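4-dehydrase (PDB 2PO3) probably acts as a pyridoxal phosphate-dependent aminotransferase that works on a TDP-linked sugar in the biosynthesis of desosamine. Local coordinates at residues D129-A134 with R158-E163; G189-F194 with A215-R220. All blocks are in the same frame, centred on the assembly; numbering follows the deposited sequence.

Contact 1: D129-A134 with R158-E163; sequences DQVAAA and RKVADE
Val160 pushes one methyl group, CG1, against Val131 and the start of Ala132, and this single branch carries all the close contacts between 129-134 and 158-163. The two valines meet through like branches, Val131 CG1 lying 3.8 Å from Val160 CG1 with the side chains crossing at a slant. In Val160 the CG1 methyl stands opposite the backbone N (chi1 178°), which directs it across the gap between the two segments. There it also rests on the backbone, 3.8 Å from Ala132 N, and Ala132 CB borders it at 4.1 Å from Val160 CG1. Here the backbones come within 6.5 Å, measured from Ala132 CA to Val160 CA. Leu126 packs on Val131 from the loop leading into this helix, while His164 touches Ala132 and takes the carbonyl of Val160 as a hydrogen-bond partner through ND1.

The outer side is much looser. Ala132, Asp129, Lys159 and Glu163 are exposed, and the Glu163 side chain is poorly ordered. Asp129 OD1 and Lys159 NZ, opposite in charge, lie 6.3 Å apart and do not pair, so any attraction would be long-range and probably weakened by solvent.

Helix 128-131 lies on the connection from strand 113-117 to strand 139-145, and helix 154-163 on the next one, from 139-145 to 167-171. The contact thus joins the outer layers of two successive strand-helix-strand units. With no hydrogen bond or salt bridge between the segments, their association rests on van der Waals packing and on shielding two valines from water.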
# COMPACT_ATOMS: atom_id res chain seq x y z
N ASP A 129 18.62 27.21 9.05
CA ASP A 129 18.57 28.36 9.92
C ASP A 129 17.17 28.77 10.26
O ASP A 129 16.98 29.71 11.00
CB ASP A 129 19.38 29.57 9.43
CG ASP A 129 20.83 29.20 9.27
OD1 ASP A 129 21.32 28.25 9.85
OD2 ASP A 129 21.46 29.93 8.36
N GLN A 130 16.19 28.07 9.74
CA GLN A 130 14.83 28.45 10.07
C GLN A 130 14.24 27.39 10.93
O GLN A 130 13.12 27.47 11.41
CB GLN A 130 13.95 28.46 8.80
CG GLN A 130 14.45 29.47 7.75
CD GLN A 130 14.25 30.86 8.30
OE1 GLN A 130 13.11 31.22 8.67
NE2 GLN A 130 15.35 31.60 8.43
N VAL A 131 15.03 26.37 11.09
CA VAL A 131 14.52 25.27 11.84
C VAL A 131 14.38 25.55 13.32
O VAL A 131 13.28 25.47 13.89
CB VAL A 131 15.30 24.00 11.52
CG1 VAL A 131 14.91 22.91 12.49
CG2 VAL A 131 15.00 23.49 10.11
N ALA A 132 15.50 25.85 13.96
CA ALA A 132 15.48 26.10 15.39
C ALA A 132 14.28 26.90 15.86
O ALA A 132 13.64 26.58 16.85
CB ALA A 132 16.75 26.76 15.85
N ALA A 133 13.94 27.96 15.16
CA ALA A 133 12.81 28.76 15.58
C ALA A 133 11.49 28.04 15.56
O ALA A 133 10.55 28.49 16.18
CB ALA A 133 12.72 29.98 14.66
N ALA A 134 11.40 26.95 14.81
CA ALA A 134 10.16 26.18 14.71
C ALA A 134 10.03 25.09 15.78
O ALA A 134 8.91 24.64 16.08
CB ALA A 134 10.00 25.60 13.30
N ARG A 158 21.54 18.60 10.28
CA ARG A 158 21.92 17.67 11.30
C ARG A 158 22.37 18.48 12.52
O ARG A 158 21.99 18.23 13.67
CB ARG A 158 23.10 16.91 10.69
CG ARG A 158 23.85 16.01 11.66
CD ARG A 158 23.06 14.77 11.94
NE ARG A 158 23.37 13.65 11.07
CZ ARG A 158 22.69 12.52 11.26
NH1 ARG A 158 21.76 12.45 12.23
NH2 ARG A 158 22.94 11.45 10.49
N LYS A 159 23.19 19.50 12.27
CA LYS A 159 23.65 20.33 13.37
C LYS A 159 22.51 20.89 14.21
O LYS A 159 22.51 20.89 15.43
CB LYS A 159 24.67 21.39 12.98
CG LYS A 159 25.13 22.17 14.21
CD LYS A 159 26.00 23.38 13.89
CE LYS A 159 25.18 24.62 13.57
NZ LYS A 159 26.00 25.82 13.31
N VAL A 160 21.49 21.40 13.57
CA VAL A 160 20.40 21.93 14.36
C VAL A 160 19.68 20.81 15.10
O VAL A 160 19.37 20.91 16.28
CB VAL A 160 19.41 22.69 13.47
CG1 VAL A 160 18.24 23.22 14.30
CG2 VAL A 160 20.09 23.83 12.71
N ALA A 161 19.41 19.74 14.36
CA ALA A 161 18.71 18.58 14.89
C ALA A 161 19.29 18.23 16.23
O ALA A 161 18.58 18.16 17.22
CB ALA A 161 18.80 17.39 13.94
N ASP A 162 20.60 18.00 16.17
CA ASP A 162 21.37 17.65 17.33
C ASP A 162 21.07 18.61 18.43
O ASP A 162 20.60 18.22 19.50
CB ASP A 162 22.86 17.56 16.99
CG ASP A 162 23.07 16.28 16.22
OD1 ASP A 162 22.20 15.42 16.14
OD2 ASP A 162 24.25 16.16 15.64
N GLU A 163 21.31 19.88 18.14
CA GLU A 163 21.03 20.91 19.12
C GLU A 163 19.71 20.69 19.87
O GLU A 163 19.59 20.93 21.08
CB GLU A 163 21.00 22.31 18.46
CG GLU A 163 22.12 23.29 18.88
CD GLU A 163 22.75 24.00 17.70
OE1 GLU A 163 23.96 23.98 17.49
OE2 GLU A 163 21.87 24.60 16.92

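Contact 2: G189-F194 with A215-R220; sequences GDAEVF and ADLAAR
Leu217 reaches Ala191 with a single methyl, its CD2 lying 3.9 Å from Ala191 CB, and this is the heart of a small apolar contact between a helix and a sheet strand. The leucine conformation explains the choice of branch. CG stands opposite the backbone N (chi1 179°), and beyond it CD2 is extended away from CA, making it the arm that leads toward the strand. The same methyl only skims the backbone before the alanine, with Asp190 O 4.4 Å from Leu217 CD2. Leu83 of helix 76-87 and Thr212 of strand 208-212 each touch both Ala191 and Leu217, placing the pair in a largely apolar seam between helices 76-87 and 215-225 and the sheet.

Strand 191-195 pairs antiparallel with 208-212, which leads into helix 215-225; that helix packs on a face of the mixed seven-stranded sheet, consistent with the PLP-dependent aminotransferase fold. The straight chain of Glu192 (chi2 -179°) carries its carboxylate out to the turn at Gly189, whose N donates to Glu192 OE2 over 2.9 Å, bent to 145° at the hydrogen. The donor comes from the anti side of that oxygen, tilted out of the carboxylate plane. Leu188 N also binds OE2, while OE1 is hydrogen-bonded to His146 NE2, an arrangement that restrains rotation of the carboxylate. Asp190 OD1 forms a salt bridge with Arg158 NH1, and OD2 accepts a hydrogen bond from Leu168 N.

Glu192 and Asp190 are thus held by directional polar bonds, whereas between the two segments the contact is apolar packing, which covers part of Ala191.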
# COMPACT_ATOMS: atom_id res chain seq x y z
N GLY A 189 20.49 11.02 5.83
CA GLY A 189 19.71 11.20 7.05
C GLY A 189 19.88 9.99 7.92
O GLY A 189 20.67 9.11 7.59
N ASP A 190 19.14 9.98 9.01
CA ASP A 190 19.14 8.87 9.93
C ASP A 190 18.58 7.68 9.12
O ASP A 190 18.91 6.51 9.37
CB ASP A 190 18.19 9.18 11.12
CG ASP A 190 18.84 10.16 12.08
OD1 ASP A 190 20.02 10.42 12.02
OD2 ASP A 190 18.04 10.68 12.99
N ALA A 191 17.69 8.05 8.16
CA ALA A 191 17.00 7.16 7.23
C ALA A 191 16.29 7.99 6.20
O ALA A 191 15.84 9.11 6.50
CB ALA A 191 15.97 6.27 7.94
N GLU A 192 16.17 7.43 4.98
CA GLU A 192 15.50 8.11 3.88
C GLU A 192 14.47 7.22 3.16
O GLU A 192 14.56 5.98 3.21
CB GLU A 192 16.47 8.83 2.92
CG GLU A 192 17.62 9.58 3.65
CD GLU A 192 18.52 10.28 2.67
OE1 GLU A 192 18.13 10.64 1.59
OE2 GLU A 192 19.76 10.43 3.07
N VAL A 193 13.49 7.89 2.51
CA VAL A 193 12.44 7.18 1.78
C VAL A 193 12.48 7.47 0.31
O VAL A 193 12.43 8.64 -0.07
CB VAL A 193 11.03 7.41 2.33
CG1 VAL A 193 10.03 6.40 1.77
CG2 VAL A 193 11.03 7.23 3.84
N PHE A 194 12.55 6.42 -0.53
CA PHE A 194 12.55 6.59 -1.97
C PHE A 194 11.16 6.24 -2.50
O PHE A 194 10.40 5.58 -1.83
CB PHE A 194 13.49 5.61 -2.68
CG PHE A 194 14.93 6.00 -2.55
CD1 PHE A 194 15.89 5.08 -2.10
CD2 PHE A 194 15.32 7.30 -2.88
CE1 PHE A 194 17.23 5.45 -2.00
CE2 PHE A 194 16.65 7.69 -2.75
CZ PHE A 194 17.59 6.76 -2.32
N ALA A 215 20.61 -0.92 11.38
CA ALA A 215 20.03 -2.26 11.33
C ALA A 215 18.85 -2.49 12.26
O ALA A 215 17.91 -3.22 11.96
CB ALA A 215 21.10 -3.28 11.61
N ASP A 216 18.92 -1.89 13.43
CA ASP A 216 17.85 -2.13 14.31
C ASP A 216 16.63 -1.49 13.76
O ASP A 216 15.59 -2.12 13.71
CB ASP A 216 18.16 -1.68 15.75
CG ASP A 216 19.17 -2.59 16.40
OD1 ASP A 216 19.30 -3.75 16.07
OD2 ASP A 216 19.88 -2.01 17.33
N LEU A 217 16.79 -0.24 13.36
CA LEU A 217 15.70 0.53 12.79
C LEU A 217 15.11 -0.20 11.62
O LEU A 217 13.89 -0.27 11.46
CB LEU A 217 16.22 1.89 12.33
CG LEU A 217 15.12 2.72 11.72
CD1 LEU A 217 14.05 3.07 12.77
CD2 LEU A 217 15.74 3.97 11.12
N ALA A 218 16.01 -0.74 10.81
CA ALA A 218 15.63 -1.49 9.63
C ALA A 218 14.77 -2.74 9.96
O ALA A 218 13.81 -3.08 9.25
CB ALA A 218 16.86 -1.85 8.79
N ALA A 219 15.11 -3.42 11.05
CA ALA A 219 14.39 -4.60 11.46
C ALA A 219 13.00 -4.25 11.89
O ALA A 219 12.07 -4.99 11.60
CB ALA A 219 15.08 -5.19 12.65
N ARG A 220 12.88 -3.12 12.62
CA ARG A 220 11.56 -2.68 13.09
C ARG A 220 10.62 -2.35 11.93
O ARG A 220 9.44 -2.70 11.94
CB ARG A 220 11.61 -1.47 14.02
CG ARG A 220 12.30 -1.75 15.33
CD ARG A 220 12.26 -0.53 16.22
NE ARG A 220 10.91 -0.21 16.68
CZ ARG A 220 10.31 -0.91 17.65
NH1 ARG A 220 10.93 -1.96 18.23
NH2 ARG A 220 9.08 -0.54 18.02

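Both contacts are apolar across their segments, yet they join different elements. Contact 1 packs one connecting element on another, the short helix 128-131 and the residue after it on helix 154-163; contact 2 packs a helix on a strand. The centre of contact 1 lies about 23 Å from the centre of the chain, but its valine pair is buried; that of contact 2, at about 19 Å, is nearer yet only partly buried. The contact centres are about 21 Å apart. Arg158, on segment 158-163 but outside its valine contact, bridges them: its NH1 forms a 2.7 Å salt bridge with Asp190 OD1 of segment 189-194. The linking element is thus ionic, although neither contact itself is.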